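Local coordinates for protein TipC2 (Streptococcus intermedius B196, PDB 6DHX) that is an immunity protein that probably protects its producer from an antibacterial toxin exported by the type VII secretion system, at residues I38-D44 against D169-I173; N73-I79 against L91-E97; I98-V104 against Y143-I149. One frame throughout, in Å; residues are numbered along the deposited sequence.

Overall arrangement
From the N terminus, the chain passes helix 21-32 and reaches the short 3-10 turn of interaction 1, which packs on helix 151-173 and so closes a loop of 124 residues. Interactions 2 and 3 both fall within that loop, one after the other. Interaction 2 pairs the strands of the hairpin 74-82/89-99; interaction 3 begins where strand 89-99 ends and docks the next turn on helix 137-146 and the residues after it. Interactions 1 and 2 meet where F39 packs on I79, and 2 and 3 share a strand and the E95-R103 salt bridge. Interactions 1 and 3 lie on opposite sides of the chain's centre, about 31 Å apart between centres.

Interaction 1 (I38-D44 against D169-I173); sequences IFNKLTD and DWCSI
The 3-10 turn I38-K41, in the connection between helix 21-32 and strand 45-51, rests with the loop residues after it on the C-terminal part of helix 151-173, where I173 meets I38, F39 and L42, and W170 meets I38 and F39. I173 is central to the contact. Its CG1 branch sits between the backbone N and the carbonyl carbon (chi1 65°), which carries CD1 up to the turn, 3.7 Å from I38 O and 4.0 Å from I38 CG1. The other branch, CG2, lies beside the K41 carbonyl and 3.9 Å from L42 CD1. Further along, L42 straddles D169: CD1 and CD2 both touch the CB of that aspartate, the two side chains crossing at about a right angle. I38 CG2 meets the W170 ring edge in its plane, 3.8 Å from W170 CZ3, while F39 CZ reaches W170 CE3 at 3.7 Å with the two ring planes inclined at 42°, so the pair is oblique. The indole N-H looks elsewhere, to E24 on helix 21-32. S172 OG donates to D169 O at 2.6 Å, in the carbonyl plane on a lone pair. No direct hydrogen bond crosses the contact, but two waters do: one links K41 NZ to I173 O, the other donates to both D44 OD2 and D169 OD2. Those carboxylate oxygens stand 4.5 Å apart, and the water, with the Y65 hydroxyl bonded to D169 OD2, probably eases their repulsion. The adhesion is thus apolar at its centre, with water bridging the polar groups at its margins.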
# COMPACT_ATOMS: atom_id res chain seq x y z
N ILE A 38 -3.97 12.30 10.84
CA ILE A 38 -4.20 13.04 9.61
C ILE A 38 -5.26 12.37 8.72
O ILE A 38 -6.05 13.04 8.07
CB ILE A 38 -2.85 13.21 8.86
CG1 ILE A 38 -3.05 13.96 7.53
CG2 ILE A 38 -2.15 11.85 8.53
CD1 ILE A 38 -3.41 15.36 7.73
N PHE A 39 -5.33 11.04 8.72
CA PHE A 39 -6.29 10.35 7.86
C PHE A 39 -7.72 10.46 8.36
O PHE A 39 -8.64 10.09 7.62
CB PHE A 39 -5.87 8.88 7.70
CG PHE A 39 -4.76 8.69 6.71
CD1 PHE A 39 -5.01 8.61 5.33
CD2 PHE A 39 -3.44 8.61 7.15
CE1 PHE A 39 -3.95 8.43 4.41
CE2 PHE A 39 -2.38 8.42 6.27
CZ PHE A 39 -2.61 8.35 4.87
N ASN A 40 -7.94 10.98 9.58
CA ASN A 40 -9.30 11.36 9.95
C ASN A 40 -9.86 12.38 8.97
O ASN A 40 -11.08 12.48 8.86
CB ASN A 40 -9.36 11.97 11.38
CG ASN A 40 -9.02 10.93 12.47
OD1 ASN A 40 -9.15 9.74 12.24
ND2 ASN A 40 -8.58 11.39 13.63
N LYS A 41 -8.99 13.12 8.28
CA LYS A 41 -9.41 14.16 7.33
C LYS A 41 -9.89 13.57 6.00
O LYS A 41 -10.51 14.29 5.23
CB LYS A 41 -8.26 15.14 7.06
CG LYS A 41 -7.91 16.03 8.29
CD LYS A 41 -6.75 17.00 7.96
CE LYS A 41 -6.42 17.91 9.15
NZ LYS A 41 -5.42 18.95 8.81
N LEU A 42 -9.63 12.28 5.74
CA LEU A 42 -9.90 11.66 4.42
C LEU A 42 -11.19 10.87 4.56
O LEU A 42 -11.21 9.79 5.17
CB LEU A 42 -8.75 10.76 3.97
CG LEU A 42 -8.91 10.09 2.59
CD1 LEU A 42 -9.01 11.19 1.51
CD2 LEU A 42 -7.65 9.20 2.37
N THR A 43 -12.26 11.36 3.94
CA THR A 43 -13.57 10.77 4.18
C THR A 43 -13.70 9.37 3.57
O THR A 43 -14.48 8.57 4.07
CB THR A 43 -14.65 11.74 3.64
OG1 THR A 43 -14.65 12.87 4.50
CG2 THR A 43 -16.04 11.10 3.72
N ASP A 44 -12.94 9.04 2.51
CA ASP A 44 -13.06 7.73 1.88
C ASP A 44 -12.43 6.60 2.69
O ASP A 44 -12.53 5.46 2.22
CB ASP A 44 -12.40 7.71 0.48
CG ASP A 44 -13.26 8.41 -0.57
OD1 ASP A 44 -14.47 8.63 -0.30
OD2 ASP A 44 -12.75 8.70 -1.67
N ASP A 169 -5.36 11.09 -3.03
CA ASP A 169 -6.08 11.33 -1.78
C ASP A 169 -5.19 11.99 -0.74
O ASP A 169 -5.63 12.89 -0.03
CB ASP A 169 -6.62 10.01 -1.20
CG ASP A 169 -7.89 9.54 -1.88
OD1 ASP A 169 -8.46 10.31 -2.66
OD2 ASP A 169 -8.30 8.40 -1.63
N TRP A 170 -3.95 11.50 -0.59
CA TRP A 170 -3.00 12.14 0.33
C TRP A 170 -2.87 13.61 0.02
O TRP A 170 -2.92 14.47 0.92
CB TRP A 170 -1.62 11.48 0.19
CG TRP A 170 -0.60 12.19 1.06
CD1 TRP A 170 0.46 12.97 0.64
CD2 TRP A 170 -0.59 12.21 2.49
NE1 TRP A 170 1.13 13.47 1.75
CE2 TRP A 170 0.51 13.02 2.89
CE3 TRP A 170 -1.40 11.61 3.48
CZ2 TRP A 170 0.85 13.23 4.24
CZ3 TRP A 170 -1.06 11.83 4.86
CH2 TRP A 170 0.04 12.63 5.21
N CYS A 171 -2.70 13.94 -1.28
CA CYS A 171 -2.54 15.35 -1.66
C CYS A 171 -3.83 16.15 -1.47
O CYS A 171 -3.76 17.39 -1.41
CB CYS A 171 -2.02 15.49 -3.12
SG CYS A 171 -0.32 14.71 -3.25
N SER A 172 -4.97 15.50 -1.26
CA SER A 172 -6.20 16.23 -0.95
C SER A 172 -6.35 16.57 0.53
O SER A 172 -7.16 17.44 0.86
CB SER A 172 -7.43 15.41 -1.38
OG SER A 172 -7.75 14.41 -0.42
N ILE A 173 -5.62 15.89 1.42
CA ILE A 173 -5.72 16.21 2.85
C ILE A 173 -4.44 16.83 3.42
O ILE A 173 -4.48 17.37 4.53
CB ILE A 173 -6.09 14.97 3.68
CG1 ILE A 173 -4.95 13.95 3.59
CG2 ILE A 173 -7.37 14.37 3.17
CD1 ILE A 173 -5.23 12.73 4.45
O HOH W 1 -3.32 18.91 6.46
O HOH W 2 -10.50 7.76 -3.00

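Interaction 2 (N73-I79 against L91-E97); sequences NYTKIAI and LIYFEKE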
# COMPACT_ATOMS: atom_id res chain seq x y z
N ASN A 73 -13.62 -4.29 -9.67
CA ASN A 73 -13.25 -5.56 -9.07
C ASN A 73 -12.31 -5.42 -7.87
O ASN A 73 -11.81 -6.44 -7.37
CB ASN A 73 -12.60 -6.48 -10.11
CG ASN A 73 -13.60 -7.04 -11.11
OD1 ASN A 73 -13.40 -6.95 -12.32
ND2 ASN A 73 -14.68 -7.62 -10.60
N TYR A 74 -12.04 -4.20 -7.41
CA TYR A 74 -11.09 -4.03 -6.31
C TYR A 74 -11.78 -4.34 -4.99
O TYR A 74 -12.84 -3.79 -4.67
CB TYR A 74 -10.51 -2.61 -6.30
CG TYR A 74 -9.67 -2.35 -7.53
CD1 TYR A 74 -8.32 -2.72 -7.58
CD2 TYR A 74 -10.22 -1.77 -8.67
CE1 TYR A 74 -7.55 -2.50 -8.73
CE2 TYR A 74 -9.47 -1.54 -9.81
CZ TYR A 74 -8.12 -1.90 -9.83
OH TYR A 74 -7.37 -1.70 -10.98
N THR A 75 -11.16 -5.23 -4.21
CA THR A 75 -11.77 -5.78 -3.01
C THR A 75 -11.20 -5.16 -1.74
O THR A 75 -11.82 -5.29 -0.67
CB THR A 75 -11.58 -7.30 -2.97
OG1 THR A 75 -10.18 -7.62 -3.03
CG2 THR A 75 -12.27 -7.94 -4.15
N LYS A 76 -10.01 -4.55 -1.81
CA LYS A 76 -9.35 -4.01 -0.63
C LYS A 76 -8.29 -3.01 -1.06
O LYS A 76 -7.55 -3.25 -2.01
CB LYS A 76 -8.70 -5.14 0.19
CG LYS A 76 -8.13 -4.67 1.52
CD LYS A 76 -7.78 -5.88 2.40
CE LYS A 76 -7.39 -5.42 3.78
NZ LYS A 76 -7.06 -6.58 4.69
N ILE A 77 -8.19 -1.91 -0.32
CA ILE A 77 -7.09 -0.97 -0.47
C ILE A 77 -6.73 -0.54 0.94
O ILE A 77 -7.59 -0.08 1.69
CB ILE A 77 -7.47 0.26 -1.34
CG1 ILE A 77 -8.10 -0.12 -2.68
CG2 ILE A 77 -6.21 1.18 -1.53
CD1 ILE A 77 -8.84 1.05 -3.39
N ALA A 78 -5.46 -0.68 1.31
CA ALA A 78 -5.10 -0.47 2.71
C ALA A 78 -3.71 0.12 2.81
O ALA A 78 -2.87 -0.02 1.91
CB ALA A 78 -5.20 -1.80 3.48
N ILE A 79 -3.48 0.84 3.92
CA ILE A 79 -2.15 1.39 4.23
C ILE A 79 -1.82 0.98 5.65
O ILE A 79 -2.56 1.32 6.57
CB ILE A 79 -2.10 2.92 4.12
CG1 ILE A 79 -2.71 3.41 2.79
CG2 ILE A 79 -0.64 3.39 4.30
CD1 ILE A 79 -2.89 4.95 2.74
N LEU A 91 3.31 0.48 4.21
CA LEU A 91 2.94 -0.52 3.20
C LEU A 91 1.60 -0.09 2.63
O LEU A 91 0.62 0.01 3.38
CB LEU A 91 2.82 -1.90 3.83
CG LEU A 91 2.10 -2.89 2.90
CD1 LEU A 91 3.04 -3.27 1.70
CD2 LEU A 91 1.73 -4.11 3.70
N ILE A 92 1.55 0.16 1.32
CA ILE A 92 0.31 0.44 0.60
C ILE A 92 0.02 -0.81 -0.22
O ILE A 92 0.87 -1.23 -1.02
CB ILE A 92 0.46 1.66 -0.33
CG1 ILE A 92 0.78 2.92 0.50
CG2 ILE A 92 -0.81 1.81 -1.24
CD1 ILE A 92 1.38 4.05 -0.38
N TYR A 93 -1.14 -1.43 -0.05
CA TYR A 93 -1.44 -2.58 -0.87
C TYR A 93 -2.89 -2.58 -1.29
O TYR A 93 -3.75 -1.91 -0.71
CB TYR A 93 -1.07 -3.91 -0.18
CG TYR A 93 -1.91 -4.32 1.01
CD1 TYR A 93 -1.62 -3.83 2.28
CD2 TYR A 93 -2.96 -5.23 0.85
CE1 TYR A 93 -2.40 -4.23 3.39
CE2 TYR A 93 -3.72 -5.63 1.92
CZ TYR A 93 -3.45 -5.13 3.20
OH TYR A 93 -4.22 -5.56 4.29
N PHE A 94 -3.16 -3.33 -2.36
CA PHE A 94 -4.52 -3.44 -2.81
C PHE A 94 -4.70 -4.78 -3.48
O PHE A 94 -3.72 -5.45 -3.85
CB PHE A 94 -4.92 -2.31 -3.76
CG PHE A 94 -4.09 -2.23 -5.05
CD1 PHE A 94 -2.90 -1.50 -5.09
CD2 PHE A 94 -4.54 -2.84 -6.22
CE1 PHE A 94 -2.15 -1.39 -6.27
CE2 PHE A 94 -3.80 -2.74 -7.40
CZ PHE A 94 -2.62 -1.99 -7.44
N GLU A 95 -5.96 -5.18 -3.58
CA GLU A 95 -6.32 -6.51 -4.07
C GLU A 95 -7.49 -6.39 -5.04
O GLU A 95 -8.37 -5.54 -4.88
CB GLU A 95 -6.71 -7.48 -2.92
CG GLU A 95 -5.65 -7.62 -1.79
CD GLU A 95 -5.98 -8.75 -0.80
OE1 GLU A 95 -7.09 -9.31 -0.86
OE2 GLU A 95 -5.11 -9.06 0.06
N LYS A 96 -7.47 -7.24 -6.06
CA LYS A 96 -8.44 -7.24 -7.14
C LYS A 96 -8.76 -8.67 -7.51
O LYS A 96 -7.86 -9.53 -7.58
CB LYS A 96 -7.89 -6.50 -8.37
CG LYS A 96 -8.93 -6.19 -9.45
CD LYS A 96 -8.27 -5.61 -10.68
CE LYS A 96 -8.03 -6.69 -11.73
NZ LYS A 96 -9.30 -7.35 -12.16
N GLU A 97 -10.03 -8.96 -7.74
CA GLU A 97 -10.35 -10.29 -8.21
C GLU A 97 -9.87 -10.43 -9.66
O GLU A 97 -10.03 -9.51 -10.47
CB GLU A 97 -11.85 -10.54 -8.10
CG GLU A 97 -12.21 -12.01 -8.30
CD GLU A 97 -13.69 -12.23 -8.60
OE1 GLU A 97 -14.38 -11.24 -8.95
OE2 GLU A 97 -14.14 -13.39 -8.50
O HOH W 3 -9.77 -8.39 -0.29
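K76 holds CG anti to its backbone N (chi1 -173°) and runs extended from there, while Y93 stands with CG between N and the carbonyl carbon (chi1 69°), and the two meet at the lysine tip: K76 NZ donates to Y93 OH at 3.0 Å. The same Y93 ring receives A78 CB over one face, a CH-pi contact 4.1 Å from the centroid. On the other side of the sheet K96 (chi1 -168°) stays extended to CD, which lies over a face of Y74, 4.0 Å from its centroid; bends at chi3 and chi4 beyond it return NZ to E97 O. Y74 and F94 lie side by side, the CE1 edge of Y74 against F94 CD2 at 3.9 Å; the Y74 hydroxyl goes to H157 of helix 151-173. Between the backbones, A78 and Y93 form a reciprocal hydrogen-bonded pair, A78 N to Y93 O at 2.9 Å. Water joins T75 OG1 to E95 OE1, whose carboxylate is also held by R103 and R105. Near T75 the register slips by one, between Y74-K96 and K76-E95. This is an antiparallel beta hairpin with a beta bulge, inside a larger sheet covered on its Y74 and I77 face by helix 151-173.

Interaction 3 (I98-V104 against Y143-I149); sequences IGPNVRV and YLKKYGI
Strand 89-99 turns back into strand 102-111 through a type II beta turn from G99 to V102, with I98 and G99 both facing V102 as a classic beta bulge, while helix 137-146 ends in a Schellman motif whose C-prime residue is G148. Y147, at that helix end, carries much of the contact. One face of its ring lies against the I98-G99 peptide, with G99 CA 4.1 Å from the centroid and off-centre; the opposite face takes K146 CG over its middle. The ring is therefore clamped between the bulge and the side chain that precedes it. Its hydroxyl end reaches the turn, where P100 CD approaches OH at 3.8 Å and V102 CG2 is about as near. I98 puts CG1 between its backbone N and carbonyl carbon (chi1 67°), which sends CD1 to Y147 CD2 at 3.7 Å and leaves CG2 directed at I149. There the fit is tight: I98 CG2 and I149 CD1 stand 3.4 Å apart, closer than usual for two carbons, as the side chains cross at about a right angle. Two further apolar pairs extend the contact along the helix, V102 CG1 to Y143 CD1 at 4.1 Å and V104 CG2 to L144 CD2 at 3.9 Å. Polar links are few: a water donates to I98 O at 2.7 Å and weakly to Y147 O, and no direct hydrogen bond crosses. R103 is engaged elsewhere, in salt bridges with E126 and D131. Beyond the contact, V102 and Y143 both touch L125 of strand 116-127, and Y143 also meets I134 of strand 130-134, so helix 137-146 packs against the turn between strands 89-99 and 102-111 and against the two strands that follow in the sheet.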
# COMPACT_ATOMS: atom_id res chain seq x y z
N ILE A 98 -9.22 -11.56 -9.98
CA ILE A 98 -8.76 -11.81 -11.35
C ILE A 98 -9.38 -13.04 -11.97
O ILE A 98 -9.33 -13.20 -13.20
CB ILE A 98 -7.22 -11.89 -11.44
CG1 ILE A 98 -6.69 -13.11 -10.69
CG2 ILE A 98 -6.62 -10.59 -10.89
CD1 ILE A 98 -5.22 -13.34 -10.94
N GLY A 99 -9.99 -13.90 -11.18
CA GLY A 99 -10.70 -15.04 -11.69
C GLY A 99 -11.52 -15.61 -10.56
O GLY A 99 -11.51 -15.09 -9.45
N PRO A 100 -12.22 -16.72 -10.81
CA PRO A 100 -13.09 -17.27 -9.75
C PRO A 100 -12.23 -17.77 -8.60
O PRO A 100 -11.34 -18.60 -8.79
CB PRO A 100 -13.84 -18.40 -10.46
CG PRO A 100 -12.92 -18.85 -11.54
CD PRO A 100 -12.10 -17.63 -11.96
N ASN A 101 -12.47 -17.21 -7.41
CA ASN A 101 -11.75 -17.57 -6.18
C ASN A 101 -10.26 -17.21 -6.22
O ASN A 101 -9.46 -17.79 -5.50
CB ASN A 101 -11.92 -19.06 -5.86
CG ASN A 101 -13.37 -19.46 -5.77
OD1 ASN A 101 -14.11 -19.00 -4.90
ND2 ASN A 101 -13.81 -20.33 -6.69
N VAL A 102 -9.87 -16.23 -7.03
CA VAL A 102 -8.45 -15.86 -7.11
C VAL A 102 -8.35 -14.35 -7.15
O VAL A 102 -9.04 -13.71 -7.94
CB VAL A 102 -7.75 -16.48 -8.34
CG1 VAL A 102 -6.27 -16.05 -8.38
CG2 VAL A 102 -7.86 -18.03 -8.34
N ARG A 103 -7.49 -13.77 -6.29
CA ARG A 103 -7.24 -12.33 -6.28
C ARG A 103 -5.75 -12.08 -6.45
O ARG A 103 -4.92 -12.88 -5.99
CB ARG A 103 -7.71 -11.65 -4.96
CG ARG A 103 -9.19 -12.00 -4.57
CD ARG A 103 -9.67 -11.07 -3.44
NE ARG A 103 -8.78 -11.05 -2.27
CZ ARG A 103 -8.82 -11.98 -1.30
NH1 ARG A 103 -9.66 -12.99 -1.39
NH2 ARG A 103 -7.99 -11.88 -0.25
N VAL A 104 -5.42 -11.00 -7.12
CA VAL A 104 -4.06 -10.51 -7.14
C VAL A 104 -3.91 -9.46 -6.05
O VAL A 104 -4.85 -8.72 -5.73
CB VAL A 104 -3.70 -9.94 -8.53
CG1 VAL A 104 -4.49 -8.62 -8.79
CG2 VAL A 104 -2.23 -9.73 -8.68
N TYR A 143 -0.28 -17.88 -12.18
CA TYR A 143 -1.64 -17.36 -12.06
C TYR A 143 -1.83 -16.16 -12.97
O TYR A 143 -2.89 -16.02 -13.60
CB TYR A 143 -1.96 -16.96 -10.61
CG TYR A 143 -2.25 -18.13 -9.73
CD1 TYR A 143 -3.52 -18.72 -9.73
CD2 TYR A 143 -1.25 -18.68 -8.93
CE1 TYR A 143 -3.78 -19.83 -8.94
CE2 TYR A 143 -1.50 -19.79 -8.15
CZ TYR A 143 -2.76 -20.35 -8.14
OH TYR A 143 -2.98 -21.44 -7.34
N LEU A 144 -0.85 -15.25 -13.00
CA LEU A 144 -1.01 -14.06 -13.84
C LEU A 144 -1.16 -14.46 -15.30
O LEU A 144 -2.05 -13.96 -16.01
CB LEU A 144 0.17 -13.10 -13.66
CG LEU A 144 0.33 -12.57 -12.24
CD1 LEU A 144 1.55 -11.67 -12.19
CD2 LEU A 144 -0.92 -11.76 -11.79
N LYS A 145 -0.29 -15.37 -15.76
CA LYS A 145 -0.38 -15.86 -17.14
C LYS A 145 -1.72 -16.53 -17.42
O LYS A 145 -2.32 -16.32 -18.49
CB LYS A 145 0.77 -16.82 -17.43
CG LYS A 145 0.77 -17.39 -18.88
CD LYS A 145 1.87 -18.47 -19.00
CE LYS A 145 1.86 -19.16 -20.36
NZ LYS A 145 2.59 -20.46 -20.26
N LYS A 146 -2.22 -17.33 -16.49
CA LYS A 146 -3.51 -17.99 -16.71
C LYS A 146 -4.62 -16.97 -16.95
O LYS A 146 -5.42 -17.12 -17.88
CB LYS A 146 -3.84 -18.89 -15.53
CG LYS A 146 -5.19 -19.51 -15.60
CD LYS A 146 -5.34 -20.55 -14.51
CE LYS A 146 -6.64 -21.32 -14.73
NZ LYS A 146 -7.10 -21.89 -13.43
N TYR A 147 -4.66 -15.92 -16.15
CA TYR A 147 -5.74 -14.96 -16.25
C TYR A 147 -5.40 -13.79 -17.17
O TYR A 147 -6.15 -12.80 -17.20
CB TYR A 147 -6.13 -14.49 -14.85
CG TYR A 147 -6.76 -15.63 -14.09
CD1 TYR A 147 -8.02 -16.10 -14.46
CD2 TYR A 147 -6.11 -16.25 -13.05
CE1 TYR A 147 -8.59 -17.16 -13.80
CE2 TYR A 147 -6.68 -17.34 -12.39
CZ TYR A 147 -7.94 -17.77 -12.76
OH TYR A 147 -8.54 -18.83 -12.12
N GLY A 148 -4.31 -13.88 -17.94
CA GLY A 148 -3.97 -12.85 -18.91
C GLY A 148 -3.54 -11.50 -18.36
O GLY A 148 -3.83 -10.47 -18.96
N ILE A 149 -2.83 -11.48 -17.24
CA ILE A 149 -2.38 -10.24 -16.63
C ILE A 149 -0.91 -10.02 -16.97
O ILE A 149 -0.05 -10.79 -16.54
CB ILE A 149 -2.58 -10.29 -15.11
CG1 ILE A 149 -4.05 -10.58 -14.83
CG2 ILE A 149 -2.11 -8.97 -14.48
CD1 ILE A 149 -4.34 -10.77 -13.41
O HOH W 4 -8.45 -11.49 -15.13